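Local coordinates for protein similar to yteR (Bacilus subtilis) (PDB 4WU0) that is probably a glycoside hydrolase of family GH105, related to YteR, that removes unsaturated galacturonyl residues from rhamnogalacturonan fragments of pectin, at residues A[52-57]-A[81-86]; A[85-88]-A[92-95]. All coordinates share one frame; numbering follows the deposited sequence.

Contact 1 (A[52-57]-A[81-86]); sequences KTMDTF and KILITL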
ATOM      1  N   LYS A  52       6.544  -8.371 -19.506  1.00 16.95           N
ATOM      2  CA  LYS A  52       5.673  -7.967 -20.601  1.00 20.16           C
ATOM      3  C   LYS A  52       4.784  -6.804 -20.181  1.00 18.02           C
ATOM      4  O   LYS A  52       4.590  -5.863 -20.952  1.00 18.50           O
ATOM      5  CB  LYS A  52       4.824  -9.151 -21.082  1.00 28.46           C
ATOM      6  CG  LYS A  52       3.580  -8.762 -21.883  1.00 40.07           C
ATOM      7  CD  LYS A  52       2.777  -9.981 -22.317  1.00 50.26           C
ATOM      8  CE  LYS A  52       2.094 -10.685 -21.149  1.00 43.98           C
ATOM      9  NZ  LYS A  52       0.883  -9.952 -20.703  1.00 50.89           N
ATOM     10  N   THR A  53       4.266  -6.854 -18.952  1.00 16.05           N
ATOM     11  CA  THR A  53       3.424  -5.772 -18.438  1.00 15.50           C
ATOM     12  C   THR A  53       4.236  -4.455 -18.387  1.00 16.39           C
ATOM     13  O   THR A  53       3.787  -3.403 -18.865  1.00 16.96           O
ATOM     14  CB  THR A  53       2.868  -6.125 -17.045  1.00 16.22           C
ATOM     15  OG1 THR A  53       2.056  -7.304 -17.145  1.00 18.33           O
ATOM     16  CG2 THR A  53       2.030  -4.968 -16.469  1.00 17.60           C
ATOM     17  N   MET A  54       5.440  -4.521 -17.848  1.00 16.17           N
ATOM     18  CA  MET A  54       6.220  -3.293 -17.690  1.00 15.94           C
ATOM     19  C   MET A  54       6.778  -2.782 -19.003  1.00 18.80           C
ATOM     20  O   MET A  54       7.141  -1.617 -19.092  1.00 18.29           O
ATOM     21  CB  MET A  54       7.326  -3.466 -16.662  1.00 16.30           C
ATOM     22  CG  MET A  54       6.815  -3.675 -15.247  1.00 16.68           C
ATOM     23  SD  MET A  54       5.700  -2.395 -14.659  1.00 22.39           S
ATOM     24  CE  MET A  54       6.804  -1.029 -14.657  1.00 18.67           C
ATOM     25  N   ASP A  55       6.817  -3.628 -20.031  1.00 18.30           N
ATOM     26  CA  ASP A  55       7.246  -3.186 -21.353  1.00 18.67           C
ATOM     27  C   ASP A  55       6.334  -2.114 -21.939  1.00 18.69           C
ATOM     28  O   ASP A  55       6.739  -1.352 -22.827  1.00 20.37           O
ATOM     29  CB  ASP A  55       7.374  -4.366 -22.320  1.00 24.68           C
ATOM     30  CG  ASP A  55       8.711  -5.107 -22.188  1.00 29.08           C
ATOM     31  OD1 ASP A  55       9.692  -4.542 -21.657  1.00 28.22           O
ATOM     32  OD2 ASP A  55       8.789  -6.266 -22.642  1.00 29.22           O
ATOM     33  N   THR A  56       5.091  -2.054 -21.474  1.00 17.87           N
ATOM     34  CA  THR A  56       4.197  -0.964 -21.853  1.00 18.35           C
ATOM     35  C   THR A  56       4.775   0.380 -21.440  1.00 18.16           C
ATOM     36  O   THR A  56       4.612   1.383 -22.158  1.00 19.17           O
ATOM     37  CB  THR A  56       2.819  -1.122 -21.175  1.00 20.25           C
ATOM     38  OG1 THR A  56       2.089  -2.154 -21.835  1.00 21.29           O
ATOM     39  CG2 THR A  56       2.000   0.165 -21.255  1.00 18.79           C
ATOM     40  N   PHE A  57       5.414   0.395 -20.277  1.00 17.02           N
ATOM     41  CA  PHE A  57       5.814   1.655 -19.643  1.00 16.84           C
ATOM     42  C   PHE A  57       7.266   2.024 -19.870  1.00 19.25           C
ATOM     43  O   PHE A  57       7.587   3.200 -19.985  1.00 19.34           O
ATOM     44  CB  PHE A  57       5.565   1.572 -18.133  1.00 17.04           C
ATOM     45  CG  PHE A  57       4.133   1.305 -17.785  1.00 16.80           C
ATOM     46  CD1 PHE A  57       3.163   2.255 -18.039  1.00 15.78           C
ATOM     47  CD2 PHE A  57       3.756   0.103 -17.214  1.00 18.25           C
ATOM     48  CE1 PHE A  57       1.818   2.012 -17.740  1.00 18.51           C
ATOM     49  CE2 PHE A  57       2.418  -0.153 -16.892  1.00 18.38           C
ATOM     50  CZ  PHE A  57       1.450   0.808 -17.156  1.00 17.49           C
ATOM     51  N   LYS A  81       9.237   0.190  -7.276  1.00 11.99           N
ATOM     52  CA  LYS A  81       9.544  -1.013  -6.517  1.00 12.36           C
ATOM     53  C   LYS A  81       9.666  -2.226  -7.427  1.00 12.62           C
ATOM     54  O   LYS A  81      10.643  -2.969  -7.332  1.00 13.40           O
ATOM     55  CB  LYS A  81       8.496  -1.263  -5.453  1.00 14.03           C
ATOM     56  CG  LYS A  81       8.368  -0.134  -4.453  1.00 13.07           C
ATOM     57  CD  LYS A  81       7.108  -0.315  -3.650  1.00 12.41           C
ATOM     58  CE  LYS A  81       6.916   0.772  -2.622  1.00 13.52           C
ATOM     59  NZ  LYS A  81       5.641   0.528  -1.869  1.00 12.34           N
ATOM     60  N   ILE A  82       8.688  -2.452  -8.311  1.00 12.81           N
ATOM     61  CA  ILE A  82       8.844  -3.562  -9.252  1.00 13.59           C
ATOM     62  C   ILE A  82      10.050  -3.366 -10.172  1.00 13.75           C
ATOM     63  O   ILE A  82      10.673  -4.347 -10.589  1.00 14.67           O
ATOM     64  CB  ILE A  82       7.545  -3.874 -10.035  1.00 13.96           C
ATOM     65  CG1 ILE A  82       7.645  -5.230 -10.756  1.00 13.65           C
ATOM     66  CG2 ILE A  82       7.171  -2.773 -10.983  1.00 15.02           C
ATOM     67  CD1 ILE A  82       7.625  -6.464  -9.833  1.00 16.44           C
ATOM     68  N   LEU A  83      10.380  -2.122 -10.515  1.00 13.70           N
ATOM     69  CA  LEU A  83      11.564  -1.872 -11.331  1.00 16.28           C
ATOM     70  C   LEU A  83      12.859  -2.302 -10.629  1.00 13.56           C
ATOM     71  O   LEU A  83      13.773  -2.813 -11.285  1.00 15.06           O
ATOM     72  CB  LEU A  83      11.656  -0.408 -11.753  1.00 13.78           C
ATOM     73  CG  LEU A  83      10.552   0.109 -12.680  1.00 14.86           C
ATOM     74  CD1 LEU A  83      10.763   1.605 -12.943  1.00 19.66           C
ATOM     75  CD2 LEU A  83      10.552  -0.650 -13.986  1.00 19.45           C
ATOM     76  N   ILE A  84      12.939  -2.113  -9.310  1.00 14.72           N
ATOM     77  CA  ILE A  84      14.077  -2.618  -8.549  1.00 13.82           C
ATOM     78  C   ILE A  84      14.169  -4.122  -8.689  1.00 14.33           C
ATOM     79  O   ILE A  84      15.251  -4.677  -8.932  1.00 16.66           O
ATOM     80  CB  ILE A  84      14.026  -2.178  -7.075  1.00 13.58           C
ATOM     81  CG1 ILE A  84      14.153  -0.663  -6.998  1.00 14.82           C
ATOM     82  CG2 ILE A  84      15.150  -2.828  -6.258  1.00 15.97           C
ATOM     83  CD1 ILE A  84      13.873  -0.078  -5.623  1.00 17.56           C
ATOM     84  N   THR A  85      13.031  -4.789  -8.526  1.00 14.85           N
ATOM     85  CA  THR A  85      12.983  -6.236  -8.622  1.00 14.65           C
ATOM     86  C   THR A  85      13.428  -6.695 -10.007  1.00 16.63           C
ATOM     87  O   THR A  85      14.228  -7.626 -10.138  1.00 18.65           O
ATOM     88  CB  THR A  85      11.563  -6.699  -8.302  1.00 16.36           C
ATOM     89  OG1 THR A  85      11.281  -6.356  -6.937  1.00 18.79           O
ATOM     90  CG2 THR A  85      11.394  -8.198  -8.519  1.00 21.50           C
ATOM     91  N   LEU A  86      12.945  -6.027 -11.039  1.00 15.70           N
ATOM     92  CA  LEU A  86      13.307  -6.407 -12.400  1.00 16.11           C
ATOM     93  C   LEU A  86      14.778  -6.138 -12.684  1.00 19.05           C
ATOM     94  O   LEU A  86      15.425  -6.923 -13.386  1.00 19.49           O
ATOM     95  CB  LEU A  86      12.447  -5.683 -13.426  1.00 16.33           C
ATOM     96  CG  LEU A  86      11.017  -6.187 -13.587  1.00 16.39           C
ATOM     97  CD1 LEU A  86      10.167  -5.182 -14.345  1.00 21.00           C
ATOM     98  CD2 LEU A  86      11.007  -7.534 -14.294  1.00 21.52           C
TER

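Contact 2 (A[85-88]-A[92-95]); sequences TLFK and KEKY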
ATOM      1  N   THR A  85      13.031  -4.789  -8.526  1.00 14.85           N
ATOM      2  CA  THR A  85      12.983  -6.236  -8.622  1.00 14.65           C
ATOM      3  C   THR A  85      13.428  -6.695 -10.007  1.00 16.63           C
ATOM      4  O   THR A  85      14.228  -7.626 -10.138  1.00 18.65           O
ATOM      5  CB  THR A  85      11.563  -6.699  -8.302  1.00 16.36           C
ATOM      6  OG1 THR A  85      11.281  -6.356  -6.937  1.00 18.79           O
ATOM      7  CG2 THR A  85      11.394  -8.198  -8.519  1.00 21.50           C
ATOM      8  N   LEU A  86      12.945  -6.027 -11.039  1.00 15.70           N
ATOM      9  CA  LEU A  86      13.307  -6.407 -12.400  1.00 16.11           C
ATOM     10  C   LEU A  86      14.778  -6.138 -12.684  1.00 19.05           C
ATOM     11  O   LEU A  86      15.425  -6.923 -13.386  1.00 19.49           O
ATOM     12  CB  LEU A  86      12.447  -5.683 -13.426  1.00 16.33           C
ATOM     13  CG  LEU A  86      11.017  -6.187 -13.587  1.00 16.39           C
ATOM     14  CD1 LEU A  86      10.167  -5.182 -14.345  1.00 21.00           C
ATOM     15  CD2 LEU A  86      11.007  -7.534 -14.294  1.00 21.52           C
ATOM     16  N   PHE A  87      15.312  -5.031 -12.167  1.00 18.02           N
ATOM     17  CA  PHE A  87      16.726  -4.744 -12.389  1.00 17.31           C
ATOM     18  C   PHE A  87      17.595  -5.804 -11.714  1.00 19.73           C
ATOM     19  O   PHE A  87      18.582  -6.264 -12.293  1.00 19.75           O
ATOM     20  CB  PHE A  87      17.123  -3.356 -11.896  1.00 17.22           C
ATOM     21  CG  PHE A  87      18.579  -3.041 -12.136  1.00 19.19           C
ATOM     22  CD1 PHE A  87      19.071  -2.978 -13.425  1.00 20.75           C
ATOM     23  CD2 PHE A  87      19.442  -2.830 -11.087  1.00 21.70           C
ATOM     24  CE1 PHE A  87      20.419  -2.706 -13.665  1.00 24.02           C
ATOM     25  CE2 PHE A  87      20.782  -2.551 -11.317  1.00 22.35           C
ATOM     26  CZ  PHE A  87      21.261  -2.485 -12.600  1.00 24.16           C
ATOM     27  N   LYS A  88      17.230  -6.191 -10.495  1.00 19.41           N
ATOM     28  CA  LYS A  88      17.987  -7.210  -9.774  1.00 18.84           C
ATOM     29  C   LYS A  88      17.906  -8.571 -10.477  1.00 24.02           C
ATOM     30  O   LYS A  88      18.905  -9.305 -10.542  1.00 23.81           O
ATOM     31  CB  LYS A  88      17.530  -7.315  -8.312  1.00 21.14           C
ATOM     32  CG  LYS A  88      17.826  -6.056  -7.469  1.00 20.66           C
ATOM     33  CD  LYS A  88      17.321  -6.187  -6.018  1.00 33.26           C
ATOM     34  CE  LYS A  88      18.128  -7.197  -5.203  1.00 36.42           C
ATOM     35  NZ  LYS A  88      19.593  -6.885  -5.225  1.00 43.64           N
ATOM     36  N   LYS A  92      18.844  -5.563 -16.722  1.00 27.44           N
ATOM     37  CA  LYS A  92      18.674  -4.748 -17.930  1.00 25.39           C
ATOM     38  C   LYS A  92      18.744  -3.261 -17.633  1.00 24.75           C
ATOM     39  O   LYS A  92      18.083  -2.757 -16.738  1.00 23.36           O
ATOM     40  CB  LYS A  92      17.380  -5.088 -18.668  1.00 29.95           C
ATOM     41  CG  LYS A  92      17.328  -6.512 -19.213  1.00 36.30           C
ATOM     42  CD  LYS A  92      18.468  -6.825 -20.187  1.00 49.23           C
ATOM     43  CE  LYS A  92      18.278  -8.199 -20.826  1.00 53.97           C
ATOM     44  NZ  LYS A  92      19.434  -8.637 -21.666  1.00 57.26           N
ATOM     45  N   GLU A  93      19.564  -2.559 -18.405  1.00 24.65           N
ATOM     46  CA  GLU A  93      19.881  -1.170 -18.102  1.00 23.48           C
ATOM     47  C   GLU A  93      18.657  -0.245 -18.132  1.00 23.10           C
ATOM     48  O   GLU A  93      18.611   0.734 -17.390  1.00 22.66           O
ATOM     49  CB  GLU A  93      20.974  -0.665 -19.057  1.00 29.53           C
ATOM     50  CG  GLU A  93      21.543   0.724 -18.711  1.00 39.52           C
ATOM     51  CD  GLU A  93      22.164   0.812 -17.311  1.00 49.14           C
ATOM     52  OE1 GLU A  93      22.403  -0.238 -16.670  1.00 45.76           O
ATOM     53  OE2 GLU A  93      22.411   1.951 -16.853  1.00 56.05           O
ATOM     54  N   LYS A  94      17.662  -0.547 -18.967  1.00 22.29           N
ATOM     55  CA  LYS A  94      16.539   0.370 -19.098  1.00 20.17           C
ATOM     56  C   LYS A  94      15.798   0.495 -17.771  1.00 18.79           C
ATOM     57  O   LYS A  94      15.230   1.539 -17.472  1.00 18.84           O
ATOM     58  CB  LYS A  94      15.586  -0.040 -20.235  1.00 22.03           C
ATOM     59  CG  LYS A  94      14.685  -1.252 -19.976  1.00 23.71           C
ATOM     60  CD  LYS A  94      13.798  -1.455 -21.202  1.00 27.86           C
ATOM     61  CE  LYS A  94      12.597  -2.360 -20.941  1.00 28.79           C
ATOM     62  NZ  LYS A  94      11.612  -2.310 -22.086  1.00 28.76           N
ATOM     63  N   TYR A  95      15.814  -0.562 -16.961  1.00 19.66           N
ATOM     64  CA  TYR A  95      15.138  -0.504 -15.676  1.00 17.86           C
ATOM     65  C   TYR A  95      15.897   0.430 -14.732  1.00 18.68           C
ATOM     66  O   TYR A  95      15.300   1.194 -13.980  1.00 17.03           O
ATOM     67  CB  TYR A  95      15.031  -1.896 -15.046  1.00 17.57           C
ATOM     68  CG  TYR A  95      14.217  -2.881 -15.847  1.00 16.94           C
ATOM     69  CD1 TYR A  95      12.971  -2.536 -16.356  1.00 18.10           C
ATOM     70  CD2 TYR A  95      14.695  -4.153 -16.101  1.00 18.72           C
ATOM     71  CE1 TYR A  95      12.229  -3.432 -17.084  1.00 16.74           C
ATOM     72  CE2 TYR A  95      13.955  -5.062 -16.822  1.00 19.22           C
ATOM     73  CZ  TYR A  95      12.727  -4.703 -17.318  1.00 20.94           C
ATOM     74  OH  TYR A  95      11.999  -5.629 -18.051  1.00 21.59           O
TER

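Contact 1 (A[52-57]-A[81-86])
M54 of helix 44-54 lays its flexible thioether chain against three aliphatic side chains of helix 80-90: I82, L83 and L86. It gives far more surface to the contact than any of these partners, and successive parts of its chain meet successive neighbours. At the base, CG meets a methyl branch of L86, with L86 CD1 3.8 Å from M54 CG. Farther out the sulfur rests against the gamma methyl of I82, M54 SD lying 4.0 Å from I82 CG2. The terminal methyl goes to L83, where M54 CE stands 3.8 Å from L83 CD2, and it also stays close to I82 CG2.

The chain of M54 is bent rather than extended: chi2 (-55°) and chi3 (-64°) both turn in the same sense, bringing CE round so that methyl and sulfur share I82 CG2. A methionine suits this place because an unbranched, pliable chain can follow the shape of a surface of branched aliphatic side chains. On I82, CG1 lies anti to the backbone N (chi1 -167°), which sets CG2 between the backbone N and the carbonyl carbon and turns this methyl toward M54. L83 begins at a less direct angle, yet its CD2 end comes back to the methionine methyl. No hydrogen bond crosses between 52-57 and 81-86; the contact consists of apolar packing, and the four touching residues are all buried.

L31 of helix 25-41 and W23 of a preceding loop also touch M54. I50, one turn earlier on helix 44-54, meets both I82 and L86, extending the apolar seam back along that helix, while on another side of helix 80-90 K81 and I84 pack against helix 129-146.

Contact 2 (A[85-88]-A[92-95])
F87 and Y95 bring the two backbones to a CA separation of 5.6 Å, with the chain running back on itself in a roughly antiparallel sense after a short turn. The ring of Y95 lies against L86: L86 CB sits over one face, 3.8 Å from the ring centroid and 14° off its normal, a CH-pi contact. The leucine does not stop there, since L86 CD1 comes to 3.8 Å from Y95 CE1, so backbone-proximal and terminal carbons both rest on the aromatic. The opposite face is approached, toward its rim, by CG of K94, which leaves the flat tyrosine between two aliphatic groups.

F87 is placed differently. Its CG lies anti to the backbone N (chi1 -179°), and this swings the ring toward the start of the second segment, where K92 O lies in the ring plane at its edge, 3.5 Å from F87 CD1. A ring edge, with its slightly positive hydrogens, is a reasonable neighbour for a carbonyl oxygen. The same oxygen accepts the backbone N-H of Y95. Closer to the backbone, F87 CB packs against Y95 CB at 4.1 Å.

T90 bonds to L86 O and K92 N through OG1, tying the turn together. This is a tight alpha-alpha hairpin, joining helices 80-90 and 93-108, consistent with the helical hairpins of the six-hairpin glycosidase clan.

In the fold
Contacts 1 and 2 have centres about 8 Å apart and overlap on helix 80-90, where they share T85 and L86. The chain passes from helix 44-54 through a long, mostly irregular connection into helix 80-90, then turns quickly into helix 93-108. Contact 1 thus joins parts well separated in sequence, and contact 2 joins neighbours. Beyond the shared helix, two links connect them: a salt bridge with D55 OD1 3.0 Å from K94 NZ, and packing of L83 CD2 on Y95 CD1. Together they knit three successive helices into one side of a helical fold consistent with the (alpha/alpha)6 barrel of this glycosidase family.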